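Local coordinates for phosphoglycerol transferase GacH (Streptococcus pyogenes MGAS5005, PDB 6DGM), which probably transfers glycerol phosphate onto a streptococcal rhamnose polysaccharide through this sulfatase-like domain, which binds manganese and sn-glycerol-1-phosphate, at residues A141-N144 and R148-V151; Y43-S48 and G87-M92; T150-S153 and K159-A162. All blocks are in the same frame, centred on the assembly; numbering follows the deposited sequence.

Contact 1 (A141-N144 and R148-V151). With 1GP (sn-glycerol-1-phosphate), chain D.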
ATOM      1  N   ALA A 141       3.191  12.355  12.321  1.00 15.26           N
ATOM      2  CA  ALA A 141       4.367  13.214  12.219  1.00 15.57           C
ATOM      3  C   ALA A 141       3.874  14.516  11.595  1.00 15.72           C
ATOM      4  O   ALA A 141       2.683  14.836  11.679  1.00 16.93           O
ATOM      5  CB  ALA A 141       5.493  12.522  11.438  1.00 15.78           C
ATOM      6  N   SER A 142       4.776  15.259  10.959  1.00 14.85           N
ATOM      7  CA  SER A 142       4.352  16.461  10.255  1.00 14.98           C
ATOM      8  C   SER A 142       3.581  16.111   8.985  1.00 15.15           C
ATOM      9  O   SER A 142       4.024  15.294   8.172  1.00 15.29           O
ATOM     10  CB  SER A 142       5.552  17.322   9.872  1.00 15.02           C
ATOM     11  OG  SER A 142       5.121  18.370   9.017  1.00 15.53           O
ATOM     12  N   ALA A 143       2.443  16.770   8.803  1.00 15.07           N
ATOM     13  CA  ALA A 143       1.696  16.639   7.556  1.00 14.34           C
ATOM     14  C   ALA A 143       2.507  17.071   6.334  1.00 14.80           C
ATOM     15  O   ALA A 143       2.198  16.650   5.216  1.00 14.32           O
ATOM     16  CB  ALA A 143       0.418  17.484   7.614  1.00 15.27           C
ATOM     17  N   ASN A 144       3.548  17.887   6.509  1.00 15.54           N
ATOM     18  CA  ASN A 144       4.326  18.353   5.368  1.00 16.05           C
ATOM     19  C   ASN A 144       5.489  17.446   5.012  1.00 16.29           C
ATOM     20  O   ASN A 144       6.118  17.660   3.966  1.00 17.40           O
ATOM     21  CB  ASN A 144       4.781  19.775   5.617  1.00 16.42           C
ATOM     22  CG  ASN A 144       3.638  20.753   5.542  1.00 18.59           C
ATOM     23  OD1 ASN A 144       2.947  20.834   4.510  1.00 20.63           O
ATOM     24  ND2 ASN A 144       3.392  21.473   6.633  1.00 18.30           N
ATOM     25  N   ARG A 148       3.030  15.475   1.879  1.00 14.69           N
ATOM     26  CA  ARG A 148       1.738  14.805   2.000  1.00 14.42           C
ATOM     27  C   ARG A 148       0.566  15.783   2.100  1.00 14.36           C
ATOM     28  O   ARG A 148      -0.516  15.519   1.563  1.00 14.10           O
ATOM     29  CB  ARG A 148       1.723  13.842   3.178  1.00 14.81           C
ATOM     30  CG  ARG A 148       2.570  12.600   2.967  1.00 14.84           C
ATOM     31  CD  ARG A 148       2.211  11.557   3.978  1.00 14.18           C
ATOM     32  NE  ARG A 148       3.023  10.352   3.857  1.00 14.17           N
ATOM     33  CZ  ARG A 148       4.148  10.109   4.527  1.00 15.28           C
ATOM     34  NH1 ARG A 148       4.662  10.991   5.390  1.00 15.13           N
ATOM     35  NH2 ARG A 148       4.778   8.973   4.302  1.00 15.09           N
ATOM     36  N   LYS A 149       0.746  16.911   2.795  1.00 14.46           N
ATOM     37  CA  LYS A 149      -0.374  17.822   2.983  1.00 15.79           C
ATOM     38  C   LYS A 149      -0.862  18.347   1.640  1.00 16.24           C
ATOM     39  O   LYS A 149      -2.070  18.439   1.395  1.00 16.43           O
ATOM     40  CB  LYS A 149       0.042  18.977   3.886  1.00 16.87           C
ATOM     41  CG  LYS A 149      -1.085  19.908   4.288  1.00 18.59           C
ATOM     42  CD  LYS A 149      -0.540  21.115   5.025  1.00 22.18           C
ATOM     43  CE  LYS A 149      -1.617  22.120   5.384  1.00 26.68           C
ATOM     44  NZ  LYS A 149      -2.465  21.624   6.480  1.00 28.12           N
ATOM     45  N   THR A 150       0.075  18.703   0.763  1.00 16.26           N
ATOM     46  CA  THR A 150      -0.276  19.163  -0.573  1.00 17.63           C
ATOM     47  C   THR A 150      -0.971  18.070  -1.362  1.00 16.31           C
ATOM     48  O   THR A 150      -1.970  18.324  -2.047  1.00 16.32           O
ATOM     49  CB  THR A 150       1.008  19.586  -1.281  1.00 21.13           C
ATOM     50  OG1 THR A 150       1.573  20.684  -0.570  1.00 24.16           O
ATOM     51  CG2 THR A 150       0.714  19.982  -2.704  1.00 21.94           C
ATOM     52  N   VAL A 151      -0.469  16.840  -1.263  1.00 15.03           N
ATOM     53  CA  VAL A 151      -1.055  15.730  -2.005  1.00 15.49           C
ATOM     54  C   VAL A 151      -2.494  15.491  -1.550  1.00 15.82           C
ATOM     55  O   VAL A 151      -3.420  15.443  -2.363  1.00 16.30           O
ATOM     56  CB  VAL A 151      -0.210  14.462  -1.824  1.00 16.96           C
ATOM     57  CG1 VAL A 151      -0.910  13.249  -2.397  1.00 18.22           C
ATOM     58  CG2 VAL A 151       1.147  14.642  -2.462  1.00 18.17           C
TER
HETATM   59  C3  1GP D 902       7.753  10.133   8.098  1.00 23.31           C
HETATM   60  O3  1GP D 902       6.625   8.618   6.555  1.00 19.67           O
HETATM   61  C2  1GP D 902       7.869   9.286   6.849  1.00 23.68           C
HETATM   62  O2  1GP D 902       6.908  11.267   7.920  1.00 23.95           O
HETATM   63  C1  1GP D 902       8.985   8.262   6.990  1.00 28.60           C
HETATM   64  O1P 1GP D 902       9.297   7.683   5.720  1.00 29.62           O
HETATM   65  O2P 1GP D 902      10.449   5.332   6.187  1.00 28.89           O
HETATM   66  O3P 1GP D 902      10.941   6.835   4.083  1.00 27.93           O
HETATM   67  O4P 1GP D 902      11.738   7.526   6.399  1.00 32.71           O
HETATM   68  P   1GP D 902      10.633   6.773   5.596  1.00 28.91           P
HETATM   69  O   HOH W   1       3.625  13.653   6.072  1.00 14.70           O
HETATM   70  O   HOH W   2       2.938  19.516   1.903  1.00 21.34           O

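Contact 2 (Y43-S48 and G87-M92). With MN (manganese (II) ion), chain C; 1GP (sn-glycerol-1-phosphate), chain D.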
ATOM      1  N   TYR A  43      -6.517   1.923   3.827  1.00 14.76           N
ATOM      2  CA  TYR A  43      -5.175   1.578   3.368  1.00 14.61           C
ATOM      3  C   TYR A  43      -4.237   1.858   4.531  1.00 14.83           C
ATOM      4  O   TYR A  43      -4.119   3.004   4.967  1.00 15.29           O
ATOM      5  CB  TYR A  43      -4.761   2.385   2.137  1.00 13.79           C
ATOM      6  CG  TYR A  43      -5.265   1.866   0.809  1.00 14.74           C
ATOM      7  CD1 TYR A  43      -6.331   0.980   0.736  1.00 15.77           C
ATOM      8  CD2 TYR A  43      -4.683   2.280  -0.379  1.00 14.92           C
ATOM      9  CE1 TYR A  43      -6.795   0.518  -0.490  1.00 16.97           C
ATOM     10  CE2 TYR A  43      -5.136   1.823  -1.603  1.00 15.91           C
ATOM     11  CZ  TYR A  43      -6.183   0.948  -1.658  1.00 16.63           C
ATOM     12  OH  TYR A  43      -6.633   0.482  -2.881  1.00 16.61           O
ATOM     13  N   LEU A  44      -3.617   0.813   5.058  1.00 14.61           N
ATOM     14  CA  LEU A  44      -2.865   0.878   6.314  1.00 15.05           C
ATOM     15  C   LEU A  44      -1.418   0.538   5.984  1.00 14.45           C
ATOM     16  O   LEU A  44      -1.056  -0.636   5.865  1.00 14.66           O
ATOM     17  CB  LEU A  44      -3.454  -0.108   7.305  1.00 18.72           C
ATOM     18  CG  LEU A  44      -3.187   0.095   8.800  1.00 24.95           C
ATOM     19  CD1 LEU A  44      -1.699   0.191   9.068  1.00 23.92           C
ATOM     20  CD2 LEU A  44      -3.887   1.318   9.323  1.00 31.01           C
ATOM     21  N   LEU A  45      -0.604   1.571   5.787  1.00 13.71           N
ATOM     22  CA  LEU A  45       0.834   1.426   5.596  1.00 13.77           C
ATOM     23  C   LEU A  45       1.440   1.280   6.983  1.00 12.92           C
ATOM     24  O   LEU A  45       1.423   2.225   7.773  1.00 13.09           O
ATOM     25  CB  LEU A  45       1.375   2.638   4.851  1.00 14.20           C
ATOM     26  CG  LEU A  45       2.847   2.603   4.412  1.00 14.65           C
ATOM     27  CD1 LEU A  45       3.175   3.743   3.447  1.00 15.09           C
ATOM     28  CD2 LEU A  45       3.810   2.626   5.622  1.00 14.30           C
ATOM     29  N   SER A  46       1.947   0.093   7.280  1.00 12.49           N
ATOM     30  CA  SER A  46       2.516  -0.244   8.582  1.00 13.96           C
ATOM     31  C   SER A  46       4.031  -0.074   8.456  1.00 13.98           C
ATOM     32  O   SER A  46       4.726  -0.930   7.896  1.00 14.31           O
ATOM     33  CB  SER A  46       2.122  -1.665   8.965  1.00 14.96           C
ATOM     34  OG  SER A  46       2.586  -1.994  10.268  1.00 14.90           O
ATOM     35  N   GLU A  47       4.527   1.058   8.941  1.00 14.30           N
ATOM     36  CA  GLU A  47       5.906   1.470   8.733  1.00 14.28           C
ATOM     37  C   GLU A  47       6.886   0.374   9.102  1.00 13.94           C
ATOM     38  O   GLU A  47       6.888  -0.128  10.223  1.00 14.23           O
ATOM     39  CB  GLU A  47       6.149   2.711   9.590  1.00 14.37           C
ATOM     40  CG  GLU A  47       7.597   3.234   9.595  1.00 15.71           C
ATOM     41  CD  GLU A  47       8.113   3.511   8.201  1.00 16.63           C
ATOM     42  OE1 GLU A  47       9.082   2.840   7.801  1.00 16.95           O
ATOM     43  OE2 GLU A  47       7.557   4.385   7.514  1.00 16.14           O
ATOM     44  N   SER A  48       7.724   0.023   8.146  1.00 13.93           N
ATOM     45  CA  SER A  48       8.842  -0.892   8.328  1.00 15.38           C
ATOM     46  C   SER A  48       8.431  -2.296   8.750  1.00 16.35           C
ATOM     47  O   SER A  48       9.276  -3.050   9.236  1.00 17.42           O
ATOM     48  CB  SER A  48       9.863  -0.317   9.322  1.00 16.38           C
ATOM     49  OG  SER A  48      10.510   0.817   8.785  1.00 16.41           O
ATOM     50  N   GLY A  87      13.566   2.782   3.906  1.00 17.58           N
ATOM     51  CA  GLY A  87      12.974   4.072   3.617  1.00 17.24           C
ATOM     52  C   GLY A  87      12.234   3.969   2.301  1.00 18.42           C
ATOM     53  O   GLY A  87      12.238   2.928   1.653  1.00 17.62           O
ATOM     54  N   GLY A  88      11.585   5.066   1.928  1.00 19.56           N
ATOM     55  CA  GLY A  88      10.804   5.116   0.708  1.00 20.80           C
ATOM     56  C   GLY A  88       9.305   5.082   0.901  1.00 20.09           C
ATOM     57  O   GLY A  88       8.575   4.931  -0.082  1.00 21.83           O
ATOM     58  N   THR A  89       8.831   5.236   2.138  1.00 19.01           N
ATOM     59  CA  THR A  89       7.423   5.163   2.490  1.00 18.54           C
ATOM     60  C   THR A  89       6.500   5.821   1.483  1.00 15.90           C
ATOM     61  O   THR A  89       5.569   5.187   0.958  1.00 15.44           O
ATOM     62  CB  THR A  89       7.307   5.867   3.855  1.00 21.15           C
ATOM     63  OG1 THR A  89       8.379   5.418   4.686  1.00 25.17           O
ATOM     64  CG2 THR A  89       5.966   5.605   4.503  1.00 20.89           C
ATOM     65  N   ALA A  90       6.726   7.106   1.224  1.00 14.69           N
ATOM     66  CA  ALA A  90       5.799   7.865   0.395  1.00 14.93           C
ATOM     67  C   ALA A  90       5.736   7.358  -1.040  1.00 13.61           C
ATOM     68  O   ALA A  90       4.712   7.566  -1.715  1.00 13.02           O
ATOM     69  CB  ALA A  90       6.196   9.343   0.441  1.00 17.07           C
ATOM     70  N   ASN A  91       6.789   6.675  -1.516  1.00 13.66           N
ATOM     71  CA  ASN A  91       6.747   6.129  -2.870  1.00 14.20           C
ATOM     72  C   ASN A  91       5.841   4.912  -2.932  1.00 14.04           C
ATOM     73  O   ASN A  91       5.097   4.743  -3.903  1.00 14.48           O
ATOM     74  CB  ASN A  91       8.151   5.802  -3.354  1.00 15.73           C
ATOM     75  CG  ASN A  91       8.969   7.040  -3.586  1.00 16.46           C
ATOM     76  OD1 ASN A  91       8.423   8.089  -3.924  1.00 15.59           O
ATOM     77  ND2 ASN A  91      10.274   6.943  -3.384  1.00 18.07           N
ATOM     78  N   MET A  92       5.876   4.053  -1.914  1.00 14.22           N
ATOM     79  CA  MET A  92       4.913   2.953  -1.867  1.00 15.45           C
ATOM     80  C   MET A  92       3.500   3.497  -1.700  1.00 14.79           C
ATOM     81  O   MET A  92       2.555   3.040  -2.363  1.00 15.48           O
ATOM     82  CB  MET A  92       5.280   1.978  -0.750  1.00 16.87           C
ATOM     83  CG  MET A  92       6.162   0.804  -1.227  1.00 17.60           C
ATOM     84  SD  MET A  92       7.692   1.251  -2.056  1.00 18.05           S
ATOM     85  CE  MET A  92       8.654   1.880  -0.683  1.00 19.36           C
TER
HETATM   86 MN    MN C 901       8.896   3.751   5.767  1.00 17.49          MN
HETATM   87  C3  1GP D 902       7.753  10.133   8.098  1.00 23.31           C
HETATM   88  O3  1GP D 902       6.625   8.618   6.555  1.00 19.67           O
HETATM   89  C2  1GP D 902       7.869   9.286   6.849  1.00 23.68           C
HETATM   90  O2  1GP D 902       6.908  11.267   7.920  1.00 23.95           O
HETATM   91  C1  1GP D 902       8.985   8.262   6.990  1.00 28.60           C
HETATM   92  O1P 1GP D 902       9.297   7.683   5.720  1.00 29.62           O
HETATM   93  O2P 1GP D 902      10.449   5.332   6.187  1.00 28.89           O
HETATM   94  O3P 1GP D 902      10.941   6.835   4.083  1.00 27.93           O
HETATM   95  O4P 1GP D 902      11.738   7.526   6.399  1.00 32.71           O
HETATM   96  P   1GP D 902      10.633   6.773   5.596  1.00 28.91           P

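Contact 3 (T150-S153 and K159-A162)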
ATOM      1  N   THR A 150       0.075  18.703   0.763  1.00 16.26           N
ATOM      2  CA  THR A 150      -0.276  19.163  -0.573  1.00 17.63           C
ATOM      3  C   THR A 150      -0.971  18.070  -1.362  1.00 16.31           C
ATOM      4  O   THR A 150      -1.970  18.324  -2.047  1.00 16.32           O
ATOM      5  CB  THR A 150       1.008  19.586  -1.281  1.00 21.13           C
ATOM      6  OG1 THR A 150       1.573  20.684  -0.570  1.00 24.16           O
ATOM      7  CG2 THR A 150       0.714  19.982  -2.704  1.00 21.94           C
ATOM      8  N   VAL A 151      -0.469  16.840  -1.263  1.00 15.03           N
ATOM      9  CA  VAL A 151      -1.055  15.730  -2.005  1.00 15.49           C
ATOM     10  C   VAL A 151      -2.494  15.491  -1.550  1.00 15.82           C
ATOM     11  O   VAL A 151      -3.420  15.443  -2.363  1.00 16.30           O
ATOM     12  CB  VAL A 151      -0.210  14.462  -1.824  1.00 16.96           C
ATOM     13  CG1 VAL A 151      -0.910  13.249  -2.397  1.00 18.22           C
ATOM     14  CG2 VAL A 151       1.147  14.642  -2.462  1.00 18.17           C
ATOM     15  N   TYR A 152      -2.696  15.317  -0.239  1.00 15.18           N
ATOM     16  CA  TYR A 152      -4.036  15.003   0.242  1.00 14.46           C
ATOM     17  C   TYR A 152      -4.995  16.168   0.058  1.00 15.24           C
ATOM     18  O   TYR A 152      -6.180  15.938  -0.175  1.00 14.86           O
ATOM     19  CB  TYR A 152      -4.006  14.464   1.683  1.00 13.97           C
ATOM     20  CG  TYR A 152      -3.441  13.062   1.712  1.00 14.74           C
ATOM     21  CD1 TYR A 152      -4.159  11.997   1.171  1.00 15.19           C
ATOM     22  CD2 TYR A 152      -2.177  12.805   2.237  1.00 14.64           C
ATOM     23  CE1 TYR A 152      -3.644  10.717   1.176  1.00 14.51           C
ATOM     24  CE2 TYR A 152      -1.650  11.527   2.228  1.00 14.11           C
ATOM     25  CZ  TYR A 152      -2.396  10.484   1.682  1.00 14.33           C
ATOM     26  OH  TYR A 152      -1.917   9.201   1.646  1.00 14.22           O
ATOM     27  N   SER A 153      -4.512  17.406   0.147  1.00 15.49           N
ATOM     28  CA  SER A 153      -5.338  18.565  -0.169  1.00 15.70           C
ATOM     29  C   SER A 153      -5.784  18.542  -1.628  1.00 15.99           C
ATOM     30  O   SER A 153      -6.958  18.770  -1.938  1.00 16.67           O
ATOM     31  CB  SER A 153      -4.579  19.848   0.158  1.00 20.87           C
ATOM     32  OG  SER A 153      -5.341  20.980  -0.237  1.00 26.42           O
ATOM     33  N   LYS A 159      -9.943  15.523   5.957  1.00 17.16           N
ATOM     34  CA  LYS A 159      -9.173  15.505   7.183  1.00 17.13           C
ATOM     35  C   LYS A 159      -7.812  14.888   6.911  1.00 16.16           C
ATOM     36  O   LYS A 159      -7.673  13.964   6.104  1.00 15.63           O
ATOM     37  CB  LYS A 159      -9.846  14.668   8.277  1.00 18.51           C
ATOM     38  CG  LYS A 159     -11.084  15.317   8.858  1.00 21.05           C
ATOM     39  CD  LYS A 159     -11.566  14.567  10.097  1.00 23.79           C
ATOM     40  CE  LYS A 159     -12.796  15.239  10.707  1.00 27.10           C
ATOM     41  NZ  LYS A 159     -13.226  14.505  11.920  1.00 29.08           N
ATOM     42  N   PHE A 160      -6.809  15.402   7.604  1.00 15.94           N
ATOM     43  CA  PHE A 160      -5.461  14.819   7.603  1.00 14.87           C
ATOM     44  C   PHE A 160      -4.964  14.951   9.041  1.00 15.38           C
ATOM     45  O   PHE A 160      -4.433  15.996   9.435  1.00 16.90           O
ATOM     46  CB  PHE A 160      -4.553  15.518   6.594  1.00 14.96           C
ATOM     47  CG  PHE A 160      -3.177  14.923   6.467  1.00 15.30           C
ATOM     48  CD1 PHE A 160      -2.774  13.818   7.194  1.00 15.63           C
ATOM     49  CD2 PHE A 160      -2.275  15.491   5.589  1.00 15.40           C
ATOM     50  CE1 PHE A 160      -1.484  13.300   7.066  1.00 15.78           C
ATOM     51  CE2 PHE A 160      -0.974  14.991   5.468  1.00 15.17           C
ATOM     52  CZ  PHE A 160      -0.590  13.883   6.198  1.00 15.11           C
ATOM     53  N   LEU A 161      -5.174  13.898   9.829  1.00 15.01           N
ATOM     54  CA  LEU A 161      -4.676  13.880  11.195  1.00 15.92           C
ATOM     55  C   LEU A 161      -3.165  13.776  11.154  1.00 15.20           C
ATOM     56  O   LEU A 161      -2.616  12.897  10.482  1.00 15.31           O
ATOM     57  CB  LEU A 161      -5.230  12.698  11.983  1.00 16.61           C
ATOM     58  CG  LEU A 161      -6.665  12.831  12.505  1.00 18.32           C
ATOM     59  CD1 LEU A 161      -7.680  12.802  11.367  1.00 18.53           C
ATOM     60  CD2 LEU A 161      -6.934  11.717  13.517  1.00 19.00           C
ATOM     61  N   ALA A 162      -2.502  14.670  11.880  1.00 15.33           N
ATOM     62  CA  ALA A 162      -1.051  14.696  11.928  1.00 15.17           C
ATOM     63  C   ALA A 162      -0.620  15.239  13.281  1.00 15.60           C
ATOM     64  O   ALA A 162      -1.379  15.930  13.966  1.00 16.39           O
ATOM     65  CB  ALA A 162      -0.468  15.565  10.805  1.00 16.02           C
TER

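Contact 1 (A141-N144 and R148-V151)
Lys149 and Asn144 come together through two different first torsions: Lys149 carries CG on the far side of CB from its backbone N (chi1 -173°), whereas Asn144 keeps CG beside its N, opposite the carbonyl carbon (chi1 -71°). The two side chains then run alongside each other in the same direction, and Asn144 OD1 lies 3.5 Å from Lys149 CB, with the CD methylene just as near. The same oxygen accepts a hydrogen from water 2, which in turn accepts from the backbone N of Thr150, so a solvent molecule joins the loop to the first turn of the helix. The direct backbone link is poor: Lys149 N lies 2.8 Å from Ala143 O, but at 123° the bond is weak. Ser142 OG accepts from Asn144 N at 3.0 Å, an ST turn within the loop that precedes the helix.

Arg148 shows how such a loop-to-helix junction can serve a pocket. Its chain is extended from CG to NE and brings the guanidinium to the glycerol. Arg148 NH2 donates to O3 of the ligand at 2.9 Å, while Arg148 NH1 adds only weak bonds to O3 and O2, the latter at 3.4 Å. In the guanidinium plane, water 1 accepts from Arg148 NH1 at 2.9 Å and donates to Ser142 O at 2.7 Å, tying the group back to the loop. Glu93 forms a salt bridge with Arg148 NE and should help set the orientation of the guanidinium.

The chain turns a corner at Ala141, whose CB lies near O2 of the ligand, after strand 135-139 and before helix 148-154; Ala143 packs on Phe160 and Ala162 of strand 159-162, and Arg148 lies against Thr89 and Ala90 of helix 89-98.

Contact 2 (Y43-S48 and G87-M92)
Glu47 OE1 is gripped from two directions, and its partner oxygen brings the carboxylate up to Thr89. The manganese ion binds Glu47 OE1 at 2.2 Å, while Ser48 OG donates to the same oxygen at 2.7 Å through the anti lone pair, the one turned away from OE2. Glu47 OE2 binds the ion as well, at 2.3 Å, making the carboxylate bidentate. The bend at chi2 (55°) brings the carboxylate near the first turn of helix 89-98.

Thr89 approaches from that helix, its side chain roughly perpendicular to that of Glu47. Thr89 OG1 sits 2.1 Å from the manganese; the nearness of Glu47 OE2 to this OG1 reflects two ligands sharing one ion, not a hydrogen bond. With OG1 opposite the carbonyl carbon (chi1 -44°), the CG2 methyl is left to pack on Leu45, whose CD1 lies 3.5 Å from Thr89 CG2. An apolar contact thus lies directly beside the metal-binding oxygens.

The phosphate bridges the metal and the helix start. O2P of the ligand binds manganese at 2.3 Å, and O3P accepts from Gly88 N at 2.9 Å and from Thr89 N at 3.3 Å, Gly88 being the N-cap. Asp270 and His271 complete the metal site, and Asp270 also accepts from Ser48 N.

Metal and helix N-terminus would together draw negative charge off the phosphate. A metal-bound threonine oxygen beside it is consistent with the chemistry of lipoteichoic acid synthase relatives, in which such a residue probably takes up the glycerol phosphate.

Contact 3 (T150-S153 and K159-A162)
Tyr152 leaves helix 148-154 with its CB directed toward strand 159-162, and the ring that follows meets Phe160 through its CD2 side. Tyr152 CB already lies 4.4 Å from Phe160 CD2, its nearest atom in that ring, and CG is a little farther. Beyond CG the two branches part company. Tyr152 CD2 makes the contact, coming to 4.1 Å from Phe160 CE2, and it stands over the face of the phenylalanine ring, displaced toward the rim rather than centred. Further along the same side the gap widens again, Tyr152 CE2 being 4.7 Å from Phe160 CZ. The CD1 branch turns away, with Tyr152 CD1 5.9 Å from Phe160 CD2. At the tip, OH reaches past this pair altogether, to hydrogen bonds with Glu93 and with Ser202 of strand 200-204.

The two rings form a tilted T-shaped pair. Their centroids lie 5.4 Å apart and their planes meet at 65°, the tyrosine offering its edge and the phenylalanine its face. Phe160 is brought into position by its own first torsion, which holds CG anti to the backbone N (chi1 -176°) and projects the ring from the strand toward the helix. The helix and the strand thus meet here through one edge-to-face contact, with no polar bond between the two segments. The phenol still keeps a buried hydroxyl satisfied, since its two outside partners take it up.

In topological terms the pair closes a beta-alpha-beta unit, running from strand 135-139 through helix 148-154 into strand 159-162, the outermost strand at one side of the mixed sheet. Tyr152 and Phe160 both rest on Ala137 of the neighbouring parallel strand 135-139, and Phe157 adds a further edge-to-face ring beside Tyr152.

In the fold
Contacts 1 and 3 use the same helix, 148-154, one at its start and the other a turn further on, and they touch where Phe160 lies against Ala143 and Arg148. Their chemistry differs: contact 1 is partly buried, built on water bridges and direct polar bonds of mixed quality, whereas contact 3 is buried and wholly apolar across its segments. Contact 2, whose centre lies about 7 Å from that of the chain, is the deepest and depends on metal coordination. It shares the ligand with contact 1, one gripping the phosphate and the other the glycerol, while Glu93 links Arg148 of contact 1 to Tyr152 of contact 3.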